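Local coordinates for protein fructose-bisphosphate aldolase class I (Thermoproteus tenax, PDB 1W8S) that belongs to the DeoC/LacD family of class I aldolases, folds as a TIM barrel and holds 1,6-di-O-phosphono-beta-D-fructofuranose in its pocket, at residues K17-A22 with L226-G231; I178-D183 with V199-G204; G182-F187 with V220-A225. The protein carries 2 engineered substitutions. All blocks are in the same frame, centred on the assembly; numbering follows the deposited sequence.

How the contacts relate
Contacts 1 and 2 are strand pairings in the buried barrel wall, and both end at FBP. Contact 3 lies farther out, about 17 Å between its centre and that of the chain, and joins two helices of the surrounding layer. The parallel strands are held by backbone hydrogen bonds, five in contact 1 but two in contact 2, both made by I178; contact 3 has no hydrogen bond across it and relies on apolar packing round F187. Strand 199-202 is the neighbour of strand 227-230, with a probable hydrogen bond from A229 N to M201 O, 2.7 Å. Contacts 2 and 3 share G182 and D183, where strand 175-179 gives way to helix 184-193.

Contact 1. Residues K17-A22 with L226-G231; sequences KSIILA and LGIAVG. With FBP (1,6-di-O-phosphono-beta-D-fructofuranose), chain O.
I228 reaches I19 because its chi1 of 70° sets CG1 between the backbone N and the carbonyl carbon, while CG2 of I19 stands anti to its own N. The branches lie side by side and point the same way, with I19 CG2 3.9 Å from I228 CG1. The same methyl also meets V230 CG1 at 4.0 Å, making a short apolar row along one face of the strand pair. On the other face the CB atoms of I20 and A229 are neighbours.

Strands 18-22 and 227-230 run parallel, 9° apart, in a five-bond ladder. It opens with S18 N to L226 O at 2.9 Å. V230 N meets I20 O nearly along the C=O axis, also at 2.9 Å, whereas A22 N comes to V230 O from 53° above the carbonyl plane. That oxygen is touched by L21 CD1 too, at 3.3 Å. CA-H...O contacts supplement the N-H bonds, as at S18 O, which takes I228 N and is also met by G227 CA. In an eight-stranded TIM barrel this pairing of the first strand with the last closes the cylinder. I19, I228 and V230 face the helical layer: I19 packs on helix 240-253, I228 and V230 on helix 210-222.

Near the start, S18 CB rests 4.0 Å from L226 CD2, S18 OG bonds to F12 O, and K17 bends at chi2 to send NZ to A225 O. At the far end G231, the N-cap of the following short helix, gives its N-H to FBP O2P at 2.9 Å, consistent with the phosphate site that many TIM barrels form after the eighth strand. A22 CB flanks the sugar 3.7 Å from FBP O3, and A22 O accepts from W235 NE1.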
loop_
_atom_site.group_PDB
_atom_site.type_symbol
_atom_site.label_atom_id
_atom_site.label_comp_id
_atom_site.label_asym_id
_atom_site.label_seq_id
_atom_site.Cartn_x
_atom_site.Cartn_y
_atom_site.Cartn_z
ATOM N N LYS E 17 40.779 5.834 -9.346
ATOM C CA LYS E 17 39.809 6.899 -9.137
ATOM C C LYS E 17 38.794 6.744 -10.269
ATOM O O LYS E 17 39.086 6.074 -11.268
ATOM C CB LYS E 17 40.467 8.292 -9.228
ATOM C CG LYS E 17 41.488 8.650 -8.138
ATOM C CD LYS E 17 40.935 8.470 -6.730
ATOM C CE LYS E 17 42.021 8.559 -5.651
ATOM N NZ LYS E 17 41.331 8.661 -4.329
ATOM N N SER E 18 37.640 7.390 -10.143
ATOM C CA SER E 18 36.548 7.167 -11.072
ATOM C C SER E 18 35.889 8.478 -11.519
ATOM O O SER E 18 35.740 9.409 -10.733
ATOM C CB SER E 18 35.520 6.232 -10.410
ATOM O OG SER E 18 34.371 5.986 -11.236
ATOM N N ILE E 19 35.555 8.559 -12.804
ATOM C CA ILE E 19 34.674 9.594 -13.309
ATOM C C ILE E 19 33.531 8.889 -14.010
ATOM O O ILE E 19 33.754 8.111 -14.920
ATOM C CB ILE E 19 35.360 10.539 -14.308
ATOM C CG1 ILE E 19 36.594 11.196 -13.696
ATOM C CG2 ILE E 19 34.357 11.594 -14.763
ATOM C CD1 ILE E 19 37.331 12.114 -14.630
ATOM N N ILE E 20 32.319 9.198 -13.577
ATOM C CA ILE E 20 31.107 8.625 -14.147
ATOM C C ILE E 20 30.337 9.758 -14.764
ATOM O O ILE E 20 30.153 10.769 -14.123
ATOM C CB ILE E 20 30.253 7.982 -13.042
ATOM C CG1 ILE E 20 31.008 6.856 -12.344
ATOM C CG2 ILE E 20 28.977 7.443 -13.631
ATOM C CD1 ILE E 20 31.429 5.807 -13.250
ATOM N N LEU E 21 29.925 9.598 -16.010
ATOM C CA LEU E 21 29.143 10.618 -16.694
ATOM C C LEU E 21 27.645 10.373 -16.454
ATOM O O LEU E 21 27.059 9.406 -16.944
ATOM C CB LEU E 21 29.455 10.645 -18.185
ATOM C CG LEU E 21 28.940 11.863 -18.951
ATOM C CD1 LEU E 21 29.513 13.160 -18.380
ATOM C CD2 LEU E 21 29.271 11.744 -20.421
ATOM N N ALA E 22 27.042 11.265 -15.681
ATOM C CA ALA E 22 25.676 11.114 -15.212
ATOM C C ALA E 22 24.733 11.693 -16.253
ATOM O O ALA E 22 24.932 12.798 -16.715
ATOM C CB ALA E 22 25.514 11.848 -13.898
ATOM N N LEU E 226 36.580 8.662 -3.983
ATOM C CA LEU E 226 36.929 7.864 -5.140
ATOM C C LEU E 226 36.937 8.680 -6.425
ATOM O O LEU E 226 37.651 8.354 -7.357
ATOM C CB LEU E 226 35.965 6.684 -5.301
ATOM C CG LEU E 226 36.257 5.755 -6.470
ATOM C CD1 LEU E 226 37.575 5.008 -6.291
ATOM C CD2 LEU E 226 35.134 4.802 -6.664
ATOM N N GLY E 227 36.124 9.720 -6.480
ATOM C CA GLY E 227 35.989 10.496 -7.700
ATOM C C GLY E 227 34.650 11.209 -7.817
ATOM O O GLY E 227 34.080 11.637 -6.815
ATOM N N ILE E 228 34.157 11.341 -9.048
ATOM C CA ILE E 228 33.019 12.194 -9.288
ATOM C C ILE E 228 32.003 11.514 -10.199
ATOM O O ILE E 228 32.373 10.689 -11.025
ATOM C CB ILE E 228 33.479 13.548 -9.868
ATOM C CG1 ILE E 228 33.998 13.410 -11.305
ATOM C CG2 ILE E 228 34.595 14.142 -8.999
ATOM C CD1 ILE E 228 34.461 14.718 -11.922
ATOM N N ALA E 229 30.732 11.862 -9.997
ATOM C CA ALA E 229 29.662 11.489 -10.891
ATOM C C ALA E 229 29.127 12.825 -11.378
ATOM O O ALA E 229 28.520 13.552 -10.613
ATOM C CB ALA E 229 28.592 10.680 -10.162
ATOM N N VAL E 230 29.443 13.172 -12.625
ATOM C CA VAL E 230 29.278 14.530 -13.128
ATOM C C VAL E 230 28.422 14.498 -14.399
ATOM O O VAL E 230 28.616 13.656 -15.268
ATOM C CB VAL E 230 30.678 15.177 -13.431
ATOM C CG1 VAL E 230 31.490 14.353 -14.432
ATOM C CG2 VAL E 230 30.571 16.631 -13.892
ATOM N N GLY E 231 27.478 15.432 -14.492
ATOM C CA GLY E 231 26.637 15.586 -15.651
ATOM C C GLY E 231 26.764 16.993 -16.193
ATOM O O GLY E 231 27.515 17.222 -17.137
HETATM P P1 FBP O . 25.197 16.628 -11.996
HETATM O O1P FBP O . 24.630 17.301 -13.185
HETATM O O2P FBP O . 26.753 16.575 -11.941
HETATM O O3P FBP O . 24.731 17.234 -10.668
HETATM O O1 FBP O . 24.696 15.116 -12.062
HETATM C C1 FBP O . 24.954 14.217 -11.005
HETATM C C2 FBP O . 23.634 13.883 -10.296
HETATM O O2 FBP O . 23.887 13.024 -9.162
HETATM C C3 FBP O . 22.587 13.223 -11.203
HETATM O O3 FBP O . 22.788 11.839 -11.441
HETATM C C4 FBP O . 21.307 13.522 -10.423
HETATM O O4 FBP O . 20.114 13.501 -11.189
HETATM C C5 FBP O . 21.580 14.937 -9.932
HETATM O O5 FBP O . 23.005 15.058 -9.781
HETATM C C6 FBP O . 20.852 15.197 -8.618
HETATM O O6 FBP O . 21.210 16.483 -8.143
HETATM P P2 FBP O . 20.082 17.598 -7.820
HETATM O O4P FBP O . 20.670 18.930 -8.222
HETATM O O5P FBP O . 18.781 17.237 -8.539
HETATM O O6P FBP O . 19.874 17.727 -6.300
#

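Contact 2. Residues I178-D183 with V199-G204; sequences IKYTGD and VLMSGG. With FBP (1,6-di-O-phosphono-beta-D-fructofuranose), chain O.
I178 turns both its N-H and its C=O to strand 199-202, the two bonds straddling M201: its N donates to L200 O at 3.0 Å, and its O receives S202 N at 2.9 Å. The second bond is nearly straight at the hydrogen, 171°, though the donor is tilted 33° from the carbonyl plane. M201 adds a CA-H...O contact to I178 O.

Side chains reinforce the pairing on the M201 face. With chi1 at 65° I178 turns its longer branch to V199, and the two side chains cross obliquely, CD1 3.8 Å from V199 CG1. Two residues on in each segment, Y180 CB meets M201 CG at 3.9 Å; the methionine bends at chi2, and its CE also comes near Y180 CB. At Y180 a water takes the place of a direct bond, accepting from Y180 N at 3.0 Å and donating to S202 O.

K179 and S202, on the other face, reach FBP. S202 OG, anti to its backbone N, shares a hydrogen bond with FBP O2 at 2.7 Å. K179 extends its chain along the pocket until NZ reaches FBP O6P at 2.8 Å, and E155 forms a salt bridge with the same amine. In the loop after the strand, G204 N donates to FBP O3P and weakly to FBP O2P, while G203 CA passes 3.1 Å from FBP O2P.

Farther out, G182 N sits above the centre of one face of the Y180 ring, and that ring makes an edge-to-face contact with F187. Strand 175-179, helix 184-193 and strand 199-202 form one beta-alpha-beta unit of the barrel. I178 is covered by F187 and A190 of that helix and by helix 158-171, M201 and Y180 lean on helix 210-222, and strand 227-230 flanks 199-202.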
loop_
_atom_site.group_PDB
_atom_site.type_symbol
_atom_site.label_atom_id
_atom_site.label_comp_id
_atom_site.label_asym_id
_atom_site.label_seq_id
_atom_site.Cartn_x
_atom_site.Cartn_y
_atom_site.Cartn_z
ATOM N N ILE E 178 27.181 11.316 -3.186
ATOM C CA ILE E 178 26.707 12.323 -2.237
ATOM C C ILE E 178 27.154 13.711 -2.698
ATOM O O ILE E 178 28.044 13.825 -3.537
ATOM C CB ILE E 178 27.224 12.056 -0.799
ATOM C CG1 ILE E 178 28.750 12.186 -0.733
ATOM C CG2 ILE E 178 26.748 10.694 -0.290
ATOM C CD1 ILE E 178 29.309 11.983 0.631
ATOM N N LYS E 179 26.542 14.747 -2.133
ATOM C CA LYS E 179 26.866 16.138 -2.460
ATOM C C LYS E 179 28.134 16.592 -1.747
ATOM O O LYS E 179 28.440 16.165 -0.643
ATOM C CB LYS E 179 25.681 17.064 -2.070
ATOM C CG LYS E 179 24.417 16.777 -2.938
ATOM C CD LYS E 179 23.327 17.858 -2.850
ATOM C CE LYS E 179 22.343 17.686 -4.018
ATOM N NZ LYS E 179 21.216 18.686 -4.063
ATOM N N TYR E 180 28.860 17.490 -2.390
ATOM C CA TYR E 180 30.045 18.089 -1.824
ATOM C C TYR E 180 29.662 19.156 -0.794
ATOM O O TYR E 180 28.704 19.912 -1.000
ATOM C CB TYR E 180 30.867 18.723 -2.968
ATOM C CG TYR E 180 32.233 19.214 -2.574
ATOM C CD1 TYR E 180 33.071 18.450 -1.768
ATOM C CD2 TYR E 180 32.714 20.437 -3.037
ATOM C CE1 TYR E 180 34.325 18.892 -1.399
ATOM C CE2 TYR E 180 33.989 20.891 -2.665
ATOM C CZ TYR E 180 34.785 20.108 -1.843
ATOM O OH TYR E 180 36.049 20.537 -1.465
ATOM N N THR E 181 30.418 19.211 0.312
ATOM C CA THR E 181 30.234 20.239 1.334
ATOM C C THR E 181 30.834 21.601 0.965
ATOM O O THR E 181 30.543 22.604 1.626
ATOM C CB THR E 181 30.858 19.790 2.669
ATOM O OG1 THR E 181 32.250 19.409 2.477
ATOM C CG2 THR E 181 30.102 18.547 3.207
ATOM N N GLY E 182 31.706 21.638 -0.045
ATOM C CA GLY E 182 32.385 22.877 -0.418
ATOM C C GLY E 182 33.779 23.041 0.181
ATOM O O GLY E 182 34.439 24.056 -0.041
ATOM N N ASP E 183 34.229 22.055 0.947
ATOM C CA ASP E 183 35.576 22.083 1.490
ATOM C C ASP E 183 36.072 20.692 1.890
ATOM O O ASP E 183 35.297 19.847 2.357
ATOM C CB ASP E 183 35.701 23.071 2.652
ATOM C CG ASP E 183 35.309 22.472 3.972
ATOM O OD1 ASP E 183 34.094 22.506 4.273
ATOM O OD2 ASP E 183 36.147 21.972 4.765
ATOM N N VAL E 199 33.203 6.767 -2.210
ATOM C CA VAL E 199 32.373 7.954 -2.332
ATOM C C VAL E 199 32.668 8.657 -3.643
ATOM O O VAL E 199 33.823 8.912 -3.974
ATOM C CB VAL E 199 32.660 8.962 -1.177
ATOM C CG1 VAL E 199 31.996 10.327 -1.437
ATOM C CG2 VAL E 199 32.163 8.428 0.140
ATOM N N LEU E 200 31.593 8.961 -4.355
ATOM C CA LEU E 200 31.567 9.751 -5.566
ATOM C C LEU E 200 30.865 11.059 -5.293
ATOM O O LEU E 200 29.780 11.091 -4.712
ATOM C CB LEU E 200 30.800 9.005 -6.652
ATOM C CG LEU E 200 31.425 7.725 -7.205
ATOM C CD1 LEU E 200 30.438 7.026 -8.137
ATOM C CD2 LEU E 200 32.750 8.023 -7.929
ATOM N N MET E 201 31.480 12.146 -5.701
ATOM C CA MET E 201 30.896 13.469 -5.542
ATOM C C MET E 201 29.935 13.694 -6.694
ATOM O O MET E 201 30.289 13.499 -7.849
ATOM C CB MET E 201 32.003 14.536 -5.590
ATOM C CG MET E 201 31.519 15.997 -5.715
ATOM S SD MET E 201 32.178 16.836 -7.196
ATOM C CE MET E 201 31.598 18.489 -6.912
ATOM N N SER E 202 28.714 14.106 -6.369
ATOM C CA SER E 202 27.748 14.551 -7.361
ATOM C C SER E 202 28.166 15.922 -7.870
ATOM O O SER E 202 28.392 16.826 -7.078
ATOM C CB SER E 202 26.375 14.658 -6.683
ATOM O OG SER E 202 25.367 14.696 -7.664
ATOM N N GLY E 203 28.268 16.092 -9.183
ATOM C CA GLY E 203 28.787 17.327 -9.755
ATOM C C GLY E 203 28.084 18.615 -9.363
ATOM O O GLY E 203 28.761 19.608 -9.037
ATOM N N GLY E 204 26.750 18.611 -9.409
ATOM C CA GLY E 204 25.929 19.778 -9.122
ATOM C C GLY E 204 25.720 20.702 -10.325
ATOM O O GLY E 204 26.236 20.425 -11.430
HETATM P P1 FBP O . 25.197 16.628 -11.996
HETATM O O1P FBP O . 24.630 17.301 -13.185
HETATM O O2P FBP O . 26.753 16.575 -11.941
HETATM O O3P FBP O . 24.731 17.234 -10.668
HETATM O O1 FBP O . 24.696 15.116 -12.062
HETATM C C1 FBP O . 24.954 14.217 -11.005
HETATM C C2 FBP O . 23.634 13.883 -10.296
HETATM O O2 FBP O . 23.887 13.024 -9.162
HETATM C C3 FBP O . 22.587 13.223 -11.203
HETATM O O3 FBP O . 22.788 11.839 -11.441
HETATM C C4 FBP O . 21.307 13.522 -10.423
HETATM O O4 FBP O . 20.114 13.501 -11.189
HETATM C C5 FBP O . 21.580 14.937 -9.932
HETATM O O5 FBP O . 23.005 15.058 -9.781
HETATM C C6 FBP O . 20.852 15.197 -8.618
HETATM O O6 FBP O . 21.210 16.483 -8.143
HETATM P P2 FBP O . 20.082 17.598 -7.820
HETATM O O4P FBP O . 20.670 18.930 -8.222
HETATM O O5P FBP O . 18.781 17.237 -8.539
HETATM O O6P FBP O . 19.874 17.727 -6.300
HETATM O O HOH W 1 27.798 18.497 -5.000
#

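Contact 3. Residues G182-F187 with V220-A225; sequences GDPKTF and VLEAGA
P184 brings 182-187 against 220-225 directly after D183, the N-cap of helix 184-193. Its ring lies alongside E222 and points the same way, with CG 3.8 Å from OE1, a van der Waals contact at the solvent-facing side. Its carbonyl O lies 3.5 Å from A223 CB. T186 turns from the interface and secures the helix start: its N donates to D183 OD2 at 3.1 Å, and its OG1 donates to D183 OD1 and also bonds to T181 OG1.

F187 carries most of the apolar packing. With chi1 at -160° its CG is anti to the backbone N, and the ring presents an edge to two alanine methyls near its plane: CD2 is 3.7 Å from A223 CB, and CE2 is 4.0 Å from A225 CB. V220 CG2 approaches CE2 obliquely at 4.2 Å. A Schellman motif at G224, with bonds A225 N to V220 O (3.1 Å) and G224 N to L221 O, turns the chain so that A225 also faces the ring.

Successive helices of the TIM-barrel outer layer thus pack, the start of 184-193 on the end of 210-222, with F187 reaching inward to V199 of strand 199-202 and touching V161 of helix 158-171.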
loop_
_atom_site.group_PDB
_atom_site.type_symbol
_atom_site.label_atom_id
_atom_site.label_comp_id
_atom_site.label_asym_id
_atom_site.label_seq_id
_atom_site.Cartn_x
_atom_site.Cartn_y
_atom_site.Cartn_z
ATOM N N GLY E 182 31.706 21.638 -0.045
ATOM C CA GLY E 182 32.385 22.877 -0.418
ATOM C C GLY E 182 33.779 23.041 0.181
ATOM O O GLY E 182 34.439 24.056 -0.041
ATOM N N ASP E 183 34.229 22.055 0.947
ATOM C CA ASP E 183 35.576 22.083 1.490
ATOM C C ASP E 183 36.072 20.692 1.890
ATOM O O ASP E 183 35.297 19.847 2.357
ATOM C CB ASP E 183 35.701 23.071 2.652
ATOM C CG ASP E 183 35.309 22.472 3.972
ATOM O OD1 ASP E 183 34.094 22.506 4.273
ATOM O OD2 ASP E 183 36.147 21.972 4.765
ATOM N N PRO E 184 37.359 20.448 1.669
ATOM C CA PRO E 184 37.912 19.111 1.890
ATOM C C PRO E 184 37.905 18.640 3.332
ATOM O O PRO E 184 37.804 17.437 3.521
ATOM C CB PRO E 184 39.351 19.216 1.344
ATOM C CG PRO E 184 39.667 20.673 1.282
ATOM C CD PRO E 184 38.361 21.383 1.121
ATOM N N LYS E 185 38.006 19.521 4.315
ATOM C CA LYS E 185 38.023 19.047 5.706
ATOM C C LYS E 185 36.675 18.392 6.075
ATOM O O LYS E 185 36.651 17.252 6.561
ATOM C CB LYS E 185 38.423 20.161 6.683
ATOM C CG LYS E 185 38.103 19.885 8.182
ATOM C CD LYS E 185 39.071 18.932 8.860
ATOM C CE LYS E 185 39.930 19.655 9.910
ATOM N NZ LYS E 185 39.112 20.178 11.070
ATOM N N THR E 186 35.565 19.088 5.803
ATOM C CA THR E 186 34.255 18.595 6.184
ATOM C C THR E 186 33.881 17.431 5.309
ATOM O O THR E 186 33.217 16.504 5.754
ATOM C CB THR E 186 33.159 19.696 6.117
ATOM O OG1 THR E 186 33.111 20.258 4.805
ATOM C CG2 THR E 186 33.493 20.855 7.039
ATOM N N PHE E 187 34.300 17.455 4.050
ATOM C CA PHE E 187 34.019 16.332 3.164
ATOM C C PHE E 187 34.828 15.075 3.532
ATOM O O PHE E 187 34.355 13.962 3.355
ATOM C CB PHE E 187 34.273 16.702 1.720
ATOM C CG PHE E 187 33.563 15.800 0.750
ATOM C CD1 PHE E 187 32.160 15.735 0.747
ATOM C CD2 PHE E 187 34.262 15.014 -0.133
ATOM C CE1 PHE E 187 31.488 14.929 -0.161
ATOM C CE2 PHE E 187 33.590 14.201 -1.025
ATOM C CZ PHE E 187 32.199 14.164 -1.035
ATOM N N VAL E 220 37.547 17.361 -3.403
ATOM C CA VAL E 220 36.951 16.030 -3.281
ATOM C C VAL E 220 38.034 14.941 -3.203
ATOM O O VAL E 220 37.975 14.023 -2.374
ATOM C CB VAL E 220 36.003 15.779 -4.488
ATOM C CG1 VAL E 220 35.722 14.319 -4.708
ATOM C CG2 VAL E 220 34.705 16.566 -4.298
ATOM N N LEU E 221 39.018 15.054 -4.074
ATOM C CA LEU E 221 40.118 14.092 -4.100
ATOM C C LEU E 221 41.014 14.187 -2.855
ATOM O O LEU E 221 41.461 13.176 -2.363
ATOM C CB LEU E 221 40.940 14.258 -5.371
ATOM C CG LEU E 221 40.197 13.965 -6.676
ATOM C CD1 LEU E 221 40.965 14.538 -7.859
ATOM C CD2 LEU E 221 39.954 12.448 -6.822
ATOM N N GLU E 222 41.264 15.393 -2.359
ATOM C CA GLU E 222 42.050 15.605 -1.127
ATOM C C GLU E 222 41.381 14.992 0.081
ATOM O O GLU E 222 42.048 14.543 1.012
ATOM C CB GLU E 222 42.211 17.093 -0.843
ATOM C CG GLU E 222 43.211 17.779 -1.748
ATOM C CD GLU E 222 43.661 19.116 -1.210
ATOM O OE1 GLU E 222 42.902 19.749 -0.440
ATOM O OE2 GLU E 222 44.786 19.527 -1.554
ATOM N N ALA E 223 40.049 14.993 0.045
ATOM C CA ALA E 223 39.222 14.460 1.112
ATOM C C ALA E 223 39.221 12.943 1.045
ATOM O O ALA E 223 38.779 12.298 1.963
ATOM C CB ALA E 223 37.819 14.962 0.990
ATOM N N GLY E 224 39.722 12.382 -0.045
ATOM C CA GLY E 224 39.912 10.939 -0.128
ATOM C C GLY E 224 38.759 10.248 -0.830
ATOM O O GLY E 224 38.617 9.024 -0.784
ATOM N N ALA E 225 37.913 11.008 -1.496
ATOM C CA ALA E 225 36.856 10.372 -2.293
ATOM C C ALA E 225 37.406 9.583 -3.492
ATOM O O ALA E 225 38.524 9.841 -3.994
ATOM C CB ALA E 225 35.888 11.385 -2.751
#